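Local coordinates for sulfur oxidation protein soxB (Thermus thermophilus, PDB 2WDD) that hydrolyses a sulfur-sulfur bond in the sulfur oxidation (Sox) pathway, using an active site that holds a pair of manganese ions, at residues I416-L421 with P525-L530; F42-M47 with W406-L411; T362-S367 with Y533-G538. All coordinates share one frame; numbering follows the deposited sequence. Where two conformers were deposited one is given.

Contact 1 (I416-L421 with P525-L530); sequences ITWDHL and PIYEVL
W418 and Y527 make the aromatic part of this buried contact between two helix starts. The outer rim of the indole meets the tyrosine near its CB: W418 CZ3 lies 3.6 Å from Y527 CD1, with that carbon close to the indole plane. The two side chains cross at about a right angle, and the ring planes stand 71° apart, an oblique pairing. Y527 places CG between its own backbone N and carbonyl carbon (chi1 44°), which turns the ring back toward P525, whose CB lies over one of its faces. W418 also passes the helix backbone, with CH2 3.7 Å from Y527 O.

L421, which points at the facing helix, adds the aliphatic contacts. Its CD2 reaches L530 CB at 4.2 Å, and behind the methyls L421 CB and Y527 CB are 4.3 Å apart. CD1 lies against a carbonyl oxygen instead, 3.8 Å from Y527 O. The same methyl sits over the rim of one W418 face, so leucine and indole pack on each other as well as on the facing helix.

The two segments share no polar bond; within 416-421, T417 and H420 form a capping box at the start of helix 418-425. T417 N donates to H420 ND1 over 2.9 Å, and H420 N makes a weak bond back to T417 OG1.

Both helices belong to the C-terminal part of this 5'-nucleotidase-family protein. The ring of Y422 meets W418 and packs edge-to-face with Y527; Y422 and Y527 both line a pocket holding tertiary-butyl alcohol. Helix 380-392 touches L421 and L530, and I416 belongs to strand 415-416, beside strand 365-367.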
loop_
_atom_site.group_PDB
_atom_site.type_symbol
_atom_site.label_atom_id
_atom_site.label_comp_id
_atom_site.label_asym_id
_atom_site.label_seq_id
_atom_site.Cartn_x
_atom_site.Cartn_y
_atom_site.Cartn_z
ATOM N N ILE A 416 -0.597 4.025 -21.623
ATOM C CA ILE A 416 0.035 4.522 -20.401
ATOM C C ILE A 416 -0.062 6.044 -20.451
ATOM O O ILE A 416 0.311 6.661 -21.453
ATOM C CB ILE A 416 1.510 4.102 -20.307
ATOM C CG1 ILE A 416 1.659 2.584 -20.391
ATOM C CG2 ILE A 416 2.148 4.656 -19.025
ATOM C CD1 ILE A 416 3.085 2.120 -20.643
ATOM N N THR A 417 -0.530 6.642 -19.362
ATOM C CA THR A 417 -0.707 8.091 -19.288
ATOM C C THR A 417 0.131 8.684 -18.170
ATOM O O THR A 417 0.710 7.957 -17.352
ATOM C CB THR A 417 -2.180 8.436 -19.037
ATOM O OG1 THR A 417 -2.526 8.032 -17.703
ATOM C CG2 THR A 417 -3.085 7.720 -20.038
ATOM N N TRP A 418 0.194 10.011 -18.129
ATOM C CA TRP A 418 0.924 10.674 -17.060
ATOM C C TRP A 418 0.298 10.299 -15.718
ATOM O O TRP A 418 1.006 10.118 -14.728
ATOM C CB TRP A 418 0.904 12.191 -17.243
ATOM C CG TRP A 418 2.128 12.711 -17.915
ATOM C CD1 TRP A 418 2.241 13.136 -19.209
ATOM C CD2 TRP A 418 3.415 12.874 -17.320
ATOM N NE1 TRP A 418 3.528 13.543 -19.457
ATOM C CE2 TRP A 418 4.270 13.403 -18.312
ATOM C CE3 TRP A 418 3.934 12.615 -16.049
ATOM C CZ2 TRP A 418 5.612 13.686 -18.065
ATOM C CZ3 TRP A 418 5.256 12.913 -15.797
ATOM C CH2 TRP A 418 6.085 13.443 -16.803
ATOM N N ASP A 419 -1.023 10.180 -15.683
ATOM C CA ASP A 419 -1.690 9.814 -14.430
ATOM C C ASP A 419 -1.164 8.469 -13.930
ATOM O O ASP A 419 -0.939 8.300 -12.734
ATOM C CB ASP A 419 -3.214 9.829 -14.556
ATOM C CG ASP A 419 -3.910 10.027 -13.206
ATOM O OD1 ASP A 419 -3.499 10.929 -12.448
ATOM O OD2 ASP A 419 -4.808 9.225 -12.866
ATOM N N HIS A 420 -0.901 7.541 -14.850
ATOM C CA HIS A 420 -0.321 6.254 -14.464
ATOM C C HIS A 420 1.107 6.456 -13.961
ATOM O O HIS A 420 1.521 5.842 -12.979
ATOM C CB HIS A 420 -0.285 5.270 -15.637
ATOM C CG HIS A 420 -1.635 4.860 -16.140
ATOM N ND1 HIS A 420 -1.949 4.875 -17.482
ATOM C CD2 HIS A 420 -2.718 4.352 -15.504
ATOM C CE1 HIS A 420 -3.174 4.413 -17.652
ATOM N NE2 HIS A 420 -3.670 4.099 -16.466
ATOM N N LEU A 421 1.889 7.275 -14.661
ATOM C CA LEU A 421 3.266 7.488 -14.228
ATOM C C LEU A 421 3.278 8.013 -12.790
ATOM O O LEU A 421 4.121 7.613 -11.989
ATOM C CB LEU A 421 4.000 8.465 -15.148
ATOM C CG LEU A 421 4.221 8.030 -16.596
ATOM C CD1 LEU A 421 5.168 9.026 -17.292
ATOM C CD2 LEU A 421 4.761 6.612 -16.654
ATOM N N PRO A 525 13.542 13.996 -11.957
ATOM C CA PRO A 525 12.466 13.050 -11.613
ATOM C C PRO A 525 12.390 11.822 -12.500
ATOM O O PRO A 525 12.444 11.917 -13.719
ATOM C CB PRO A 525 11.198 13.881 -11.776
ATOM C CG PRO A 525 11.661 15.310 -11.639
ATOM C CD PRO A 525 13.018 15.342 -12.252
ATOM N N ILE A 526 12.206 10.665 -11.881
ATOM C CA ILE A 526 12.108 9.437 -12.646
ATOM C C ILE A 526 11.010 9.516 -13.704
ATOM O O ILE A 526 11.175 8.976 -14.798
ATOM C CB ILE A 526 11.901 8.231 -11.728
ATOM C CG1 ILE A 526 11.920 6.931 -12.540
ATOM C CG2 ILE A 526 10.608 8.403 -10.929
ATOM C CD1 ILE A 526 13.216 6.684 -13.298
ATOM N N TYR A 527 9.867 10.113 -13.366
ATOM C CA TYR A 527 8.760 10.191 -14.322
ATOM C C TYR A 527 9.084 10.981 -15.588
ATOM O O TYR A 527 8.521 10.704 -16.646
ATOM C CB TYR A 527 7.431 10.607 -13.688
ATOM C CG TYR A 527 7.522 11.750 -12.712
ATOM C CD1 TYR A 527 7.713 13.062 -13.149
ATOM C CD2 TYR A 527 7.307 11.545 -11.354
ATOM C CE1 TYR A 527 7.753 14.117 -12.245
ATOM C CE2 TYR A 527 7.334 12.591 -10.456
ATOM C CZ TYR A 527 7.544 13.878 -10.904
ATOM O OH TYR A 527 7.599 14.906 -9.982
ATOM N N GLU A 528 10.011 11.938 -15.482
ATOM C CA GLU A 528 10.428 12.689 -16.664
ATOM C C GLU A 528 11.191 11.742 -17.584
ATOM O O GLU A 528 11.039 11.792 -18.811
ATOM C CB GLU A 528 11.303 13.886 -16.289
ATOM C CG GLU A 528 10.521 15.003 -15.611
ATOM C CD GLU A 528 11.373 16.219 -15.264
ATOM O OE1 GLU A 528 12.575 16.245 -15.620
ATOM O OE2 GLU A 528 10.833 17.154 -14.634
ATOM N N VAL A 529 12.010 10.871 -16.996
ATOM C CA VAL A 529 12.777 9.918 -17.781
ATOM C C VAL A 529 11.812 8.950 -18.458
ATOM O O VAL A 529 11.936 8.647 -19.646
ATOM C CB VAL A 529 13.797 9.171 -16.878
ATOM C CG1 VAL A 529 14.542 8.100 -17.655
ATOM C CG2 VAL A 529 14.775 10.155 -16.235
ATOM N N LEU A 530 10.830 8.475 -17.695
ATOM C CA LEU A 530 9.857 7.548 -18.244
ATOM C C LEU A 530 9.060 8.142 -19.387
ATOM O O LEU A 530 8.864 7.488 -20.410
ATOM C CB LEU A 530 8.905 7.067 -17.157
ATOM C CG LEU A 530 9.603 6.208 -16.106
ATOM C CD1 LEU A 530 8.642 5.905 -14.985
ATOM C CD2 LEU A 530 10.133 4.914 -16.737
#

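Contact 2 (F42-M47 with W406-L411); sequences FPHYFM and WGTTIL
Over one face of the Y45 ring sits L411 CD1, 3.7 Å from the ring centroid and 15° off the ring normal, a CH-pi contact in which the two side chains cross at about a right angle. T409 O lies at the edge of the same ring, near its plane. The H44 imidazole is also met at its edge: T408 OG1 lies in the ring plane and hydrogen-bonds ND1 at 2.8 Å. In the conformer of F46 described here, the phenyl edge faces a carbonyl, with CD1 3.5 Å from G407 O.

Two successive threonines carry the polar bonds, T408 to a side chain and T409 to the backbone. T408 turns its hydroxyl to H44 by setting OG1 opposite its own N (chi1 -167°), and H44 NE2 is held in turn by A308 O. T409 OG1 accepts from M47 N at 2.9 Å, an almost straight bond (168°), while T409 N donates to Y45 O.

This is where the manganese-binding N-terminal part of the protein meets its C-terminal, 5'-nucleotidase-like part: segment 42-47 follows the metal ligands D36 and H38 along the chain, and 406-411 comes from the C-terminal side. In the same conformer F46 packs near the manganese ligand H288, and W406 stacks on H38. G407 adopts backbone angles at which any CB would collide with the carbonyl O of W406, which calls for glycine.

Were Y45 an alanine, L411 CD1 would probably lose the ring face it rests on, leaving a gap beside A95 of helix 91-98. A water bridges the segments, accepting from Y45 N at 2.9 Å. It donates to T409 O at 2.7 Å and also bonds T408 OG1.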
loop_
_atom_site.group_PDB
_atom_site.type_symbol
_atom_site.label_atom_id
_atom_site.label_comp_id
_atom_site.label_asym_id
_atom_site.label_seq_id
_atom_site.Cartn_x
_atom_site.Cartn_y
_atom_site.Cartn_z
ATOM N N PHE A 42 -9.284 7.986 -9.815
ATOM C CA PHE A 42 -10.084 7.420 -10.880
ATOM C C PHE A 42 -10.109 5.915 -10.909
ATOM O O PHE A 42 -9.165 5.260 -10.468
ATOM C CB PHE A 42 -9.542 7.931 -12.213
ATOM C CG PHE A 42 -9.524 9.427 -12.308
ATOM C CD1 PHE A 42 -8.345 10.139 -12.128
ATOM C CD2 PHE A 42 -10.715 10.125 -12.425
ATOM C CE1 PHE A 42 -8.350 11.525 -12.157
ATOM C CE2 PHE A 42 -10.723 11.513 -12.459
ATOM C CZ PHE A 42 -9.544 12.209 -12.324
ATOM N N PRO A 43 -11.170 5.346 -11.503
ATOM C CA PRO A 43 -11.235 3.894 -11.652
ATOM C C PRO A 43 -9.975 3.449 -12.390
ATOM O O PRO A 43 -9.509 4.121 -13.318
ATOM C CB PRO A 43 -12.445 3.694 -12.565
ATOM C CG PRO A 43 -13.332 4.869 -12.264
ATOM C CD PRO A 43 -12.384 6.016 -12.019
ATOM N N HIS A 44 -9.385 2.350 -11.945
ATOM C CA HIS A 44 -8.170 1.844 -12.561
ATOM C C HIS A 44 -8.086 0.348 -12.287
ATOM O O HIS A 44 -9.039 -0.240 -11.771
ATOM C CB HIS A 44 -6.931 2.601 -12.031
ATOM C CG HIS A 44 -6.646 2.380 -10.578
ATOM N ND1 HIS A 44 -5.448 1.865 -10.127
ATOM C CD2 HIS A 44 -7.390 2.619 -9.473
ATOM C CE1 HIS A 44 -5.476 1.776 -8.809
ATOM N NE2 HIS A 44 -6.655 2.199 -8.387
ATOM N N TYR A 45 -6.963 -0.276 -12.603
ATOM C CA TYR A 45 -6.831 -1.703 -12.341
ATOM C C TYR A 45 -5.724 -1.904 -11.339
ATOM O O TYR A 45 -4.754 -1.160 -11.337
ATOM C CB TYR A 45 -6.550 -2.456 -13.632
ATOM C CG TYR A 45 -7.631 -2.236 -14.660
ATOM C CD1 TYR A 45 -8.786 -3.015 -14.663
ATOM C CD2 TYR A 45 -7.531 -1.196 -15.578
ATOM C CE1 TYR A 45 -9.799 -2.787 -15.593
ATOM C CE2 TYR A 45 -8.538 -0.963 -16.512
ATOM C CZ TYR A 45 -9.652 -1.779 -16.527
ATOM O OH TYR A 45 -10.651 -1.543 -17.451
ATOM N N PHE A 46 -5.881 -2.898 -10.467
ATOM C CA PHE A 46 -4.875 -3.159 -9.436
ATOM C C PHE A 46 -4.845 -4.651 -9.116
ATOM O O PHE A 46 -5.698 -5.157 -8.377
ATOM C CB PHE A 46 -5.197 -2.351 -8.171
ATOM C CG PHE A 46 -4.086 -2.342 -7.146
ATOM C CD1 PHE A 46 -3.136 -1.325 -7.130
ATOM C CD2 PHE A 46 -4.007 -3.337 -6.183
ATOM C CE1 PHE A 46 -2.127 -1.312 -6.182
ATOM C CE2 PHE A 46 -2.989 -3.339 -5.240
ATOM C CZ PHE A 46 -2.048 -2.322 -5.240
ATOM N N MET A 47 -3.863 -5.345 -9.687
ATOM C CA MET A 47 -3.714 -6.776 -9.483
ATOM C C MET A 47 -2.925 -7.082 -8.219
ATOM O O MET A 47 -1.910 -6.440 -7.937
ATOM C CB MET A 47 -2.984 -7.387 -10.680
ATOM C CG MET A 47 -2.918 -8.906 -10.641
ATOM S SD MET A 47 -1.964 -9.564 -12.022
ATOM C CE MET A 47 -0.337 -9.486 -11.285
ATOM N N TRP A 406 2.349 0.478 -3.534
ATOM C CA TRP A 406 1.380 1.300 -4.254
ATOM C C TRP A 406 1.698 1.314 -5.762
ATOM O O TRP A 406 2.811 0.993 -6.185
ATOM C CB TRP A 406 1.317 2.729 -3.716
ATOM C CG TRP A 406 2.634 3.394 -3.418
ATOM C CD1 TRP A 406 3.285 3.408 -2.211
ATOM C CD2 TRP A 406 3.334 4.330 -4.256
ATOM N NE1 TRP A 406 4.374 4.248 -2.266
ATOM C CE2 TRP A 406 4.425 4.831 -3.508
ATOM C CE3 TRP A 406 3.150 4.784 -5.567
ATOM C CZ2 TRP A 406 5.337 5.750 -4.039
ATOM C CZ3 TRP A 406 4.056 5.685 -6.094
ATOM C CH2 TRP A 406 5.135 6.164 -5.327
ATOM N N GLY A 407 0.699 1.644 -6.572
ATOM C CA GLY A 407 0.874 1.613 -8.011
ATOM C C GLY A 407 -0.456 1.342 -8.694
ATOM O O GLY A 407 -1.526 1.626 -8.153
ATOM N N THR A 408 -0.386 0.792 -9.901
ATOM C CA THR A 408 -1.581 0.529 -10.687
ATOM C C THR A 408 -1.225 -0.594 -11.648
ATOM O O THR A 408 -0.078 -1.054 -11.669
ATOM C CB THR A 408 -2.042 1.833 -11.376
ATOM O OG1 THR A 408 -3.361 1.681 -11.911
ATOM C CG2 THR A 408 -1.085 2.219 -12.487
ATOM N N THR A 409 -2.192 -1.050 -12.428
ATOM C CA THR A 409 -1.949 -2.144 -13.356
ATOM C C THR A 409 -2.434 -1.739 -14.747
ATOM O O THR A 409 -3.568 -1.308 -14.894
ATOM C CB THR A 409 -2.681 -3.425 -12.877
ATOM O OG1 THR A 409 -2.282 -3.750 -11.536
ATOM C CG2 THR A 409 -2.371 -4.594 -13.790
ATOM N N ILE A 410 -1.579 -1.886 -15.755
ATOM C CA ILE A 410 -1.936 -1.542 -17.141
ATOM C C ILE A 410 -2.289 -2.814 -17.897
ATOM O O ILE A 410 -1.513 -3.763 -17.930
ATOM C CB ILE A 410 -0.766 -0.828 -17.845
ATOM C CG1 ILE A 410 -0.236 0.306 -16.973
ATOM C CG2 ILE A 410 -1.195 -0.310 -19.217
ATOM C CD1 ILE A 410 -1.277 1.323 -16.668
ATOM N N LEU A 411 -3.461 -2.831 -18.519
ATOM C CA LEU A 411 -3.907 -4.019 -19.240
ATOM C C LEU A 411 -3.296 -4.078 -20.629
ATOM O O LEU A 411 -2.892 -3.055 -21.189
ATOM C CB LEU A 411 -5.429 -4.008 -19.380
ATOM C CG LEU A 411 -6.260 -4.006 -18.094
ATOM C CD1 LEU A 411 -7.759 -4.089 -18.461
ATOM C CD2 LEU A 411 -5.845 -5.189 -17.230
HETATM O O HOH W 1 -4.797 0.967 -14.151
#

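Contact 3 (T362-S367 with Y533-G538); sequences TPLAVS and YLRSVG
L364 and R535 both set CG anti to the carbonyl carbon (chi1 -71° and -63°), and their side chains run alongside each other in the same direction. L364 CD2 thereby touches the aliphatic part of the arginine, 3.9 Å from R535 CG, and lies 4.1 Å from NE where the extended chain leads into the guanidinium. W418 packs against both side chains. Deeper in, L534 points at the other segment, with its CB 3.9 Å from A365 CB and 4.2 Å from L364 CB; V540 and I416 also touch L534.

Here helix 526-537 ends against a small mixed sheet in which strand 365-367 lies between 415-416 and 539-540, antiparallel to the first and parallel to the second. G538 leaves the helix with positive phi, a conformation that favours glycine, and the chain enters strand 539-540 directly. G538 O accepts from V366 N at 3.0 Å (158° at the hydrogen), and V366 is also bonded through its backbone to V540.

L364 O and L534 O come within 3.3 Å as two acceptors, each with its own donor. G538 N supplies L534 O, and a water donates to L364 O at 2.6 Å and to R535 O at 3.0 Å, bridging the loop to the last turn of the helix.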
loop_
_atom_site.group_PDB
_atom_site.type_symbol
_atom_site.label_atom_id
_atom_site.label_comp_id
_atom_site.label_asym_id
_atom_site.label_seq_id
_atom_site.Cartn_x
_atom_site.Cartn_y
_atom_site.Cartn_z
ATOM N N THR A 362 -3.557 12.100 -21.910
ATOM C CA THR A 362 -3.169 11.806 -23.283
ATOM C C THR A 362 -2.254 10.585 -23.264
ATOM O O THR A 362 -1.396 10.454 -22.392
ATOM C CB THR A 362 -2.494 13.008 -23.963
ATOM O OG1 THR A 362 -3.353 14.149 -23.870
ATOM C CG2 THR A 362 -2.222 12.701 -25.437
ATOM N N PRO A 363 -2.434 9.670 -24.224
ATOM C CA PRO A 363 -1.549 8.501 -24.182
ATOM C C PRO A 363 -0.095 8.864 -24.446
ATOM O O PRO A 363 0.209 9.668 -25.338
ATOM C CB PRO A 363 -2.072 7.615 -25.321
ATOM C CG PRO A 363 -3.465 8.077 -25.566
ATOM C CD PRO A 363 -3.464 9.546 -25.268
ATOM N N LEU A 364 0.802 8.263 -23.671
ATOM C CA LEU A 364 2.227 8.442 -23.864
ATOM C C LEU A 364 2.716 7.291 -24.735
ATOM O O LEU A 364 3.546 7.474 -25.624
ATOM C CB LEU A 364 2.964 8.434 -22.529
ATOM C CG LEU A 364 2.768 9.636 -21.610
ATOM C CD1 LEU A 364 3.353 9.316 -20.250
ATOM C CD2 LEU A 364 3.450 10.871 -22.211
ATOM N N ALA A 365 2.180 6.101 -24.481
ATOM C CA ALA A 365 2.529 4.922 -25.260
ATOM C C ALA A 365 1.482 3.863 -24.984
ATOM O O ALA A 365 0.716 3.980 -24.031
ATOM C CB ALA A 365 3.910 4.393 -24.858
ATOM N N VAL A 366 1.450 2.838 -25.819
ATOM C CA VAL A 366 0.531 1.723 -25.610
ATOM C C VAL A 366 1.306 0.520 -25.085
ATOM O O VAL A 366 2.376 0.181 -25.605
ATOM C CB VAL A 366 -0.231 1.367 -26.903
ATOM C CG1 VAL A 366 -0.976 0.032 -26.745
ATOM C CG2 VAL A 366 -1.194 2.485 -27.251
ATOM N N SER A 367 0.779 -0.122 -24.047
ATOM C CA SER A 367 1.408 -1.331 -23.535
ATOM C C SER A 367 0.743 -2.536 -24.178
ATOM O O SER A 367 -0.479 -2.695 -24.112
ATOM C CB SER A 367 1.251 -1.442 -22.017
ATOM O OG SER A 367 1.959 -2.580 -21.566
ATOM N N TYR A 533 11.151 8.344 -22.564
ATOM C CA TYR A 533 11.293 7.043 -23.191
ATOM C C TYR A 533 9.998 6.627 -23.887
ATOM O O TYR A 533 10.002 6.256 -25.058
ATOM C CB TYR A 533 11.649 6.002 -22.132
ATOM C CG TYR A 533 11.662 4.578 -22.643
ATOM C CD1 TYR A 533 12.631 4.149 -23.537
ATOM C CD2 TYR A 533 10.689 3.671 -22.241
ATOM C CE1 TYR A 533 12.662 2.826 -23.982
ATOM C CE2 TYR A 533 10.710 2.357 -22.682
ATOM C CZ TYR A 533 11.685 1.944 -23.561
ATOM O OH TYR A 533 11.697 0.633 -23.994
ATOM N N LEU A 534 8.892 6.664 -23.149
ATOM C CA LEU A 534 7.605 6.243 -23.691
ATOM C C LEU A 534 7.159 7.030 -24.923
ATOM O O LEU A 534 6.688 6.435 -25.896
ATOM C CB LEU A 534 6.519 6.289 -22.609
ATOM C CG LEU A 534 6.731 5.323 -21.436
ATOM C CD1 LEU A 534 5.669 5.571 -20.361
ATOM C CD2 LEU A 534 6.675 3.874 -21.909
ATOM N N ARG A 535 7.282 8.358 -24.873
ATOM C CA ARG A 535 6.890 9.196 -26.015
ATOM C C ARG A 535 7.663 8.741 -27.245
ATOM O O ARG A 535 7.105 8.620 -28.327
ATOM C CB ARG A 535 7.239 10.670 -25.770
ATOM C CG ARG A 535 6.530 11.342 -24.616
ATOM C CD ARG A 535 7.140 12.727 -24.369
ATOM N NE ARG A 535 6.439 13.460 -23.319
ATOM C CZ ARG A 535 7.036 14.065 -22.300
ATOM N NH1 ARG A 535 8.357 14.038 -22.194
ATOM N NH2 ARG A 535 6.314 14.702 -21.388
ATOM N N SER A 536 8.953 8.496 -27.063
ATOM C CA SER A 536 9.806 8.080 -28.156
ATOM C C SER A 536 9.451 6.708 -28.738
ATOM O O SER A 536 9.262 6.562 -29.954
ATOM C CB SER A 536 11.271 8.081 -27.717
ATOM O OG SER A 536 12.113 7.609 -28.766
ATOM N N VAL A 537 9.378 5.693 -27.880
ATOM C CA VAL A 537 9.118 4.333 -28.348
ATOM C C VAL A 537 7.705 4.040 -28.850
ATOM O O VAL A 537 7.516 3.160 -29.688
ATOM C CB VAL A 537 9.624 3.272 -27.367
ATOM C CG1 VAL A 537 11.098 3.479 -27.087
ATOM C CG2 VAL A 537 8.817 3.314 -26.081
ATOM N N GLY A 538 6.709 4.764 -28.350
ATOM C CA GLY A 538 5.339 4.598 -28.807
ATOM C C GLY A 538 4.561 3.398 -28.299
ATOM O O GLY A 538 3.397 3.533 -27.935
HETATM O O HOH W 2 4.248 7.905 -28.108
#

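Contacts 1 and 3 share helix 526-537 and lie about 10 Å apart between centres; L421 CD1 meets L364 CD1 at 3.5 Å, and I416 N probably hydrogen-bonds A365 O at 2.7 Å. Contact 2, about 14 Å from contact 1 and 17 Å from contact 3 by centres, joins them through I410: its CD1 lies 3.6 Å from H420 CD2 and its CG2 3.9 Å from S367 CB. The metal centre is near contact 2 alone, where the F46 side chain comes within about 8 Å of a manganese. Contact 1 instead borders a tertiary-butyl alcohol, about 4 Å from the Y527 side chain.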